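Local coordinates for protein ribonucleoside-diphosphate reductase small chain 2 (Saccharomyces cerevisiae, PDB 1JK0) that helps make deoxyribonucleotides for DNA synthesis as a small subunit of ribonucleotide reductase, and is required for folding of its partner small subunit and assembly with the large subunits, at residues 78-89 against 190-200. Sequence-based numbering, arbitrary orientation.
Sequences QKTYIGNLLALS and QAGNYASMFWL
Tyr81 reaches across to Ser196 and Met197 because its CG lies opposite the backbone N (chi1 -179°), which sends the ring out from helix 78-89. Met197 comes to meet it with a chain bent at chi2 (-53°) and again at chi3. The two side chains run past each other in opposite directions. Tyr81 OH and Ser196 OG form a hydrogen bond of 2.5 Å, and either hydroxyl could be the donor. Ser196 CB lies in the plane of the ring, at its edge. Met197 CE approaches the same ring obliquely, 3.4 Å from Tyr81 CE2. This methyl also packs 4.1 Å from Leu85 CG, one turn further along the helix. An alanine in place of Tyr81 is likely to leave Ser196 without its partner across the interface and to uncover one flank of the Met197 methyl. Next to this group, Ile82 and Leu200 cross at about a right angle, with Ile82 CD1 3.3 Å from Leu200 CD2. Leu85 CD2 rests against the Asn193 amide, 3.3 Å from ND2. Toward the Gln190 end the contact becomes more polar. Ser89 OG turns back to its own helix and bonds to Leu85 O at 2.8 Å. Gln190 NE2 stands 3.6 Å from Ser89 OG. Ser89 also touches Tyr131 of helix 111-138, the predicted active-site residue. Met197 touches Leu209 of helix 207-232. The axes lie 11.3 Å apart at 141°, so this is a splayed antiparallel helix pair within the all-helical, ferritin-like fold of ribonucleotide reductase small subunits.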
ATOM      1  N   GLN B  78      29.302 -14.656 -22.016  1.00 83.68           N
ATOM      2  CA  GLN B  78      27.945 -14.958 -21.564  1.00 81.56           C
ATOM      3  C   GLN B  78      27.757 -14.392 -20.165  1.00 81.37           C
ATOM      4  O   GLN B  78      26.638 -14.169 -19.717  1.00 81.36           O
ATOM      5  CB  GLN B  78      27.702 -16.469 -21.538  1.00 80.19           C
ATOM      6  CG  GLN B  78      27.595 -17.113 -22.899  1.00 78.08           C
ATOM      7  CD  GLN B  78      27.289 -18.594 -22.819  1.00 78.16           C
ATOM      8  OE1 GLN B  78      27.960 -19.346 -22.110  1.00 77.65           O
ATOM      9  NE2 GLN B  78      26.279 -19.024 -23.559  1.00 77.26           N
ATOM     10  N   LYS B  79      28.867 -14.177 -19.472  1.00 81.53           N
ATOM     11  CA  LYS B  79      28.844 -13.619 -18.127  1.00 81.79           C
ATOM     12  C   LYS B  79      28.617 -12.112 -18.227  1.00 81.13           C
ATOM     13  O   LYS B  79      28.012 -11.493 -17.349  1.00 80.85           O
ATOM     14  CB  LYS B  79      30.175 -13.891 -17.428  1.00 83.24           C
ATOM     15  CG  LYS B  79      30.432 -15.355 -17.128  1.00 85.49           C
ATOM     16  CD  LYS B  79      31.867 -15.579 -16.651  1.00 87.35           C
ATOM     17  CE  LYS B  79      32.075 -17.012 -16.177  1.00 87.46           C
ATOM     18  NZ  LYS B  79      31.498 -18.005 -17.127  1.00 86.95           N
ATOM     19  N   THR B  80      29.112 -11.529 -19.311  1.00 80.35           N
ATOM     20  CA  THR B  80      28.973 -10.101 -19.537  1.00 78.84           C
ATOM     21  C   THR B  80      27.515  -9.790 -19.883  1.00 78.31           C
ATOM     22  O   THR B  80      26.980  -8.751 -19.491  1.00 78.98           O
ATOM     23  CB  THR B  80      29.904  -9.643 -20.680  1.00 77.60           C
ATOM     24  OG1 THR B  80      31.229 -10.133 -20.432  1.00 76.29           O
ATOM     25  CG2 THR B  80      29.947  -8.122 -20.761  1.00 77.67           C
ATOM     26  N   TYR B  81      26.877 -10.706 -20.606  1.00 76.97           N
ATOM     27  CA  TYR B  81      25.483 -10.551 -21.009  1.00 75.56           C
ATOM     28  C   TYR B  81      24.602 -10.381 -19.784  1.00 74.38           C
ATOM     29  O   TYR B  81      24.073  -9.301 -19.516  1.00 73.41           O
ATOM     30  CB  TYR B  81      25.025 -11.787 -21.782  1.00 76.20           C
ATOM     31  CG  TYR B  81      23.597 -11.706 -22.262  1.00 76.98           C
ATOM     32  CD1 TYR B  81      23.136 -10.566 -22.926  1.00 77.83           C
ATOM     33  CD2 TYR B  81      22.717 -12.771 -22.086  1.00 76.71           C
ATOM     34  CE1 TYR B  81      21.836 -10.480 -23.404  1.00 77.23           C
ATOM     35  CE2 TYR B  81      21.408 -12.698 -22.562  1.00 77.56           C
ATOM     36  CZ  TYR B  81      20.977 -11.547 -23.220  1.00 77.31           C
ATOM     37  OH  TYR B  81      19.692 -11.450 -23.692  1.00 76.09           O
ATOM     38  N   ILE B  82      24.447 -11.477 -19.055  1.00 73.03           N
ATOM     39  CA  ILE B  82      23.663 -11.508 -17.836  1.00 71.73           C
ATOM     40  C   ILE B  82      23.947 -10.258 -17.017  1.00 71.12           C
ATOM     41  O   ILE B  82      23.051  -9.701 -16.394  1.00 72.20           O
ATOM     42  CB  ILE B  82      24.024 -12.752 -17.017  1.00 71.22           C
ATOM     43  CG1 ILE B  82      23.671 -13.999 -17.829  1.00 70.73           C
ATOM     44  CG2 ILE B  82      23.314 -12.732 -15.676  1.00 71.01           C
ATOM     45  CD1 ILE B  82      24.148 -15.288 -17.219  1.00 71.57           C
ATOM     46  N   GLY B  83      25.202  -9.820 -17.033  1.00 70.53           N
ATOM     47  CA  GLY B  83      25.584  -8.632 -16.293  1.00 69.14           C
ATOM     48  C   GLY B  83      24.668  -7.467 -16.600  1.00 68.22           C
ATOM     49  O   GLY B  83      24.015  -6.943 -15.702  1.00 68.23           O
ATOM     50  N   ASN B  84      24.612  -7.059 -17.864  1.00 67.91           N
ATOM     51  CA  ASN B  84      23.756  -5.945 -18.270  1.00 67.66           C
ATOM     52  C   ASN B  84      22.279  -6.293 -18.054  1.00 66.75           C
ATOM     53  O   ASN B  84      21.506  -5.483 -17.537  1.00 65.38           O
ATOM     54  CB  ASN B  84      24.009  -5.595 -19.745  1.00 68.91           C
ATOM     55  CG  ASN B  84      25.453  -5.183 -20.012  1.00 69.70           C
ATOM     56  OD1 ASN B  84      25.930  -4.157 -19.509  1.00 69.73           O
ATOM     57  ND2 ASN B  84      26.157  -5.984 -20.808  1.00 68.70           N
ATOM     58  N   LEU B  85      21.905  -7.511 -18.453  1.00 66.51           N
ATOM     59  CA  LEU B  85      20.539  -8.030 -18.313  1.00 64.90           C
ATOM     60  C   LEU B  85      19.999  -7.717 -16.923  1.00 63.55           C
ATOM     61  O   LEU B  85      18.877  -7.234 -16.774  1.00 64.26           O
ATOM     62  CB  LEU B  85      20.543  -9.546 -18.530  1.00 65.44           C
ATOM     63  CG  LEU B  85      19.222 -10.309 -18.640  1.00 66.58           C
ATOM     64  CD1 LEU B  85      18.437 -10.215 -17.341  1.00 67.94           C
ATOM     65  CD2 LEU B  85      18.426  -9.747 -19.799  1.00 67.56           C
ATOM     66  N   LEU B  86      20.801  -8.009 -15.907  1.00 61.29           N
ATOM     67  CA  LEU B  86      20.411  -7.736 -14.540  1.00 59.83           C
ATOM     68  C   LEU B  86      20.528  -6.242 -14.318  1.00 58.92           C
ATOM     69  O   LEU B  86      19.583  -5.598 -13.882  1.00 58.32           O
ATOM     70  CB  LEU B  86      21.319  -8.475 -13.550  1.00 59.12           C
ATOM     71  CG  LEU B  86      21.447  -9.996 -13.701  1.00 58.65           C
ATOM     72  CD1 LEU B  86      22.242 -10.565 -12.531  1.00 57.16           C
ATOM     73  CD2 LEU B  86      20.068 -10.623 -13.771  1.00 58.30           C
ATOM     74  N   ALA B  87      21.698  -5.701 -14.644  1.00 59.21           N
ATOM     75  CA  ALA B  87      21.986  -4.277 -14.474  1.00 58.42           C
ATOM     76  C   ALA B  87      20.907  -3.367 -15.050  1.00 57.45           C
ATOM     77  O   ALA B  87      20.677  -2.270 -14.540  1.00 57.78           O
ATOM     78  CB  ALA B  87      23.333  -3.939 -15.089  1.00 58.96           C
ATOM     79  N   LEU B  88      20.250  -3.804 -16.117  1.00 55.82           N
ATOM     80  CA  LEU B  88      19.193  -2.990 -16.692  1.00 55.08           C
ATOM     81  C   LEU B  88      18.012  -3.013 -15.718  1.00 54.90           C
ATOM     82  O   LEU B  88      17.711  -2.017 -15.045  1.00 53.84           O
ATOM     83  CB  LEU B  88      18.774  -3.554 -18.055  1.00 54.20           C
ATOM     84  CG  LEU B  88      19.826  -3.385 -19.156  1.00 53.44           C
ATOM     85  CD1 LEU B  88      19.361  -4.062 -20.432  1.00 52.68           C
ATOM     86  CD2 LEU B  88      20.080  -1.893 -19.391  1.00 52.49           C
ATOM     87  N   SER B  89      17.375  -4.179 -15.640  1.00 53.92           N
ATOM     88  CA  SER B  89      16.223  -4.428 -14.781  1.00 51.86           C
ATOM     89  C   SER B  89      16.383  -3.888 -13.359  1.00 51.24           C
ATOM     90  O   SER B  89      15.470  -3.279 -12.798  1.00 51.65           O
ATOM     91  CB  SER B  89      15.981  -5.930 -14.707  1.00 51.35           C
ATOM     92  OG  SER B  89      16.291  -6.555 -15.939  1.00 51.42           O
ATOM     93  N   GLN B 190      10.843  -5.642 -22.486  1.00 58.58           N
ATOM     94  CA  GLN B 190      11.734  -6.700 -22.031  1.00 58.47           C
ATOM     95  C   GLN B 190      11.459  -8.140 -22.466  1.00 57.89           C
ATOM     96  O   GLN B 190      12.004  -9.074 -21.883  1.00 56.62           O
ATOM     97  CB  GLN B 190      11.849  -6.627 -20.520  1.00 59.82           C
ATOM     98  CG  GLN B 190      12.414  -5.317 -20.050  1.00 60.92           C
ATOM     99  CD  GLN B 190      12.446  -5.232 -18.556  1.00 62.90           C
ATOM    100  OE1 GLN B 190      11.403  -5.240 -17.910  1.00 64.27           O
ATOM    101  NE2 GLN B 190      13.646  -5.161 -17.986  1.00 64.60           N
ATOM    102  N   ALA B 191      10.634  -8.326 -23.495  1.00 58.34           N
ATOM    103  CA  ALA B 191      10.330  -9.669 -23.981  1.00 59.20           C
ATOM    104  C   ALA B 191      11.634 -10.345 -24.387  1.00 60.21           C
ATOM    105  O   ALA B 191      11.801 -11.560 -24.226  1.00 58.37           O
ATOM    106  CB  ALA B 191       9.375  -9.604 -25.170  1.00 58.71           C
ATOM    107  N   GLY B 192      12.554  -9.540 -24.914  1.00 61.62           N
ATOM    108  CA  GLY B 192      13.845 -10.056 -25.321  1.00 63.99           C
ATOM    109  C   GLY B 192      14.555 -10.708 -24.151  1.00 65.61           C
ATOM    110  O   GLY B 192      15.045 -11.830 -24.263  1.00 65.86           O
ATOM    111  N   ASN B 193      14.601 -10.003 -23.023  1.00 67.52           N
ATOM    112  CA  ASN B 193      15.250 -10.500 -21.809  1.00 68.61           C
ATOM    113  C   ASN B 193      14.810 -11.924 -21.494  1.00 68.84           C
ATOM    114  O   ASN B 193      15.604 -12.863 -21.567  1.00 68.98           O
ATOM    115  CB  ASN B 193      14.906  -9.606 -20.610  1.00 70.11           C
ATOM    116  CG  ASN B 193      15.296  -8.147 -20.826  1.00 72.85           C
ATOM    117  OD1 ASN B 193      14.982  -7.546 -21.864  1.00 73.64           O
ATOM    118  ND2 ASN B 193      15.968  -7.561 -19.832  1.00 72.38           N
ATOM    119  N   TYR B 194      13.535 -12.078 -21.147  1.00 68.83           N
ATOM    120  CA  TYR B 194      12.981 -13.383 -20.803  1.00 69.38           C
ATOM    121  C   TYR B 194      13.261 -14.406 -21.897  1.00 69.73           C
ATOM    122  O   TYR B 194      13.651 -15.539 -21.615  1.00 70.08           O
ATOM    123  CB  TYR B 194      11.473 -13.271 -20.576  1.00 68.73           C
ATOM    124  CG  TYR B 194      11.070 -12.063 -19.763  1.00 68.48           C
ATOM    125  CD1 TYR B 194      10.141 -11.151 -20.260  1.00 68.89           C
ATOM    126  CD2 TYR B 194      11.620 -11.825 -18.502  1.00 67.42           C
ATOM    127  CE1 TYR B 194       9.768 -10.030 -19.527  1.00 68.09           C
ATOM    128  CE2 TYR B 194      11.253 -10.700 -17.759  1.00 67.27           C
ATOM    129  CZ  TYR B 194      10.327  -9.811 -18.280  1.00 67.69           C
ATOM    130  OH  TYR B 194       9.950  -8.703 -17.561  1.00 68.32           O
ATOM    131  N   ALA B 195      13.054 -14.001 -23.146  1.00 69.96           N
ATOM    132  CA  ALA B 195      13.287 -14.881 -24.278  1.00 69.31           C
ATOM    133  C   ALA B 195      14.704 -15.451 -24.193  1.00 69.39           C
ATOM    134  O   ALA B 195      14.934 -16.633 -24.468  1.00 68.82           O
ATOM    135  CB  ALA B 195      13.102 -14.107 -25.574  1.00 68.23           C
ATOM    136  N   SER B 196      15.649 -14.605 -23.793  1.00 69.57           N
ATOM    137  CA  SER B 196      17.050 -15.005 -23.674  1.00 70.14           C
ATOM    138  C   SER B 196      17.273 -15.985 -22.544  1.00 70.13           C
ATOM    139  O   SER B 196      17.773 -17.089 -22.761  1.00 70.12           O
ATOM    140  CB  SER B 196      17.931 -13.785 -23.431  1.00 70.58           C
ATOM    141  OG  SER B 196      17.766 -12.831 -24.463  1.00 72.79           O
ATOM    142  N   MET B 197      16.906 -15.567 -21.335  1.00 70.27           N
ATOM    143  CA  MET B 197      17.069 -16.393 -20.149  1.00 70.21           C
ATOM    144  C   MET B 197      16.315 -17.708 -20.241  1.00 70.86           C
ATOM    145  O   MET B 197      16.716 -18.698 -19.635  1.00 70.45           O
ATOM    146  CB  MET B 197      16.639 -15.619 -18.903  1.00 68.76           C
ATOM    147  CG  MET B 197      17.559 -14.465 -18.561  1.00 68.41           C
ATOM    148  SD  MET B 197      19.293 -14.966 -18.453  1.00 67.85           S
ATOM    149  CE  MET B 197      19.970 -14.133 -19.893  1.00 67.77           C
ATOM    150  N   PHE B 198      15.220 -17.733 -20.990  1.00 71.96           N
ATOM    151  CA  PHE B 198      14.490 -18.983 -21.135  1.00 74.31           C
ATOM    152  C   PHE B 198      15.418 -19.939 -21.887  1.00 76.11           C
ATOM    153  O   PHE B 198      15.376 -21.158 -21.700  1.00 76.18           O
ATOM    154  CB  PHE B 198      13.172 -18.768 -21.897  1.00 73.82           C
ATOM    155  CG  PHE B 198      11.953 -18.687 -21.002  1.00 73.67           C
ATOM    156  CD1 PHE B 198      11.227 -17.506 -20.889  1.00 73.94           C
ATOM    157  CD2 PHE B 198      11.530 -19.799 -20.276  1.00 73.47           C
ATOM    158  CE1 PHE B 198      10.097 -17.435 -20.067  1.00 73.70           C
ATOM    159  CE2 PHE B 198      10.398 -19.734 -19.450  1.00 72.95           C
ATOM    160  CZ  PHE B 198       9.685 -18.555 -19.348  1.00 72.86           C
ATOM    161  N   TRP B 199      16.270 -19.368 -22.732  1.00 78.32           N
ATOM    162  CA  TRP B 199      17.226 -20.155 -23.493  1.00 81.05           C
ATOM    163  C   TRP B 199      18.328 -20.625 -22.541  1.00 82.55           C
ATOM    164  O   TRP B 199      18.444 -21.816 -22.244  1.00 82.67           O
ATOM    165  CB  TRP B 199      17.822 -19.307 -24.630  1.00 82.08           C
ATOM    166  CG  TRP B 199      18.964 -19.970 -25.361  1.00 84.13           C
ATOM    167  CD1 TRP B 199      20.176 -19.408 -25.662  1.00 84.70           C
ATOM    168  CD2 TRP B 199      19.024 -21.328 -25.838  1.00 84.61           C
ATOM    169  NE1 TRP B 199      20.984 -20.330 -26.287  1.00 85.10           N
ATOM    170  CE2 TRP B 199      20.304 -21.515 -26.409  1.00 84.82           C
ATOM    171  CE3 TRP B 199      18.120 -22.405 -25.837  1.00 84.92           C
ATOM    172  CZ2 TRP B 199      20.705 -22.737 -26.972  1.00 84.99           C
ATOM    173  CZ3 TRP B 199      18.519 -23.623 -26.398  1.00 84.38           C
ATOM    174  CH2 TRP B 199      19.802 -23.774 -26.957  1.00 84.72           C
ATOM    175  N   LEU B 200      19.120 -19.675 -22.048  1.00 84.30           N
ATOM    176  CA  LEU B 200      20.225 -19.960 -21.129  1.00 86.06           C
ATOM    177  C   LEU B 200      19.834 -20.841 -19.945  1.00 86.71           C
ATOM    178  O   LEU B 200      20.698 -21.421 -19.280  1.00 87.27           O
ATOM    179  CB  LEU B 200      20.824 -18.647 -20.610  1.00 86.50           C
ATOM    180  CG  LEU B 200      22.053 -18.707 -19.697  1.00 86.62           C
ATOM    181  CD1 LEU B 200      23.226 -19.350 -20.425  1.00 85.74           C
ATOM    182  CD2 LEU B 200      22.412 -17.293 -19.255  1.00 86.62           C
TER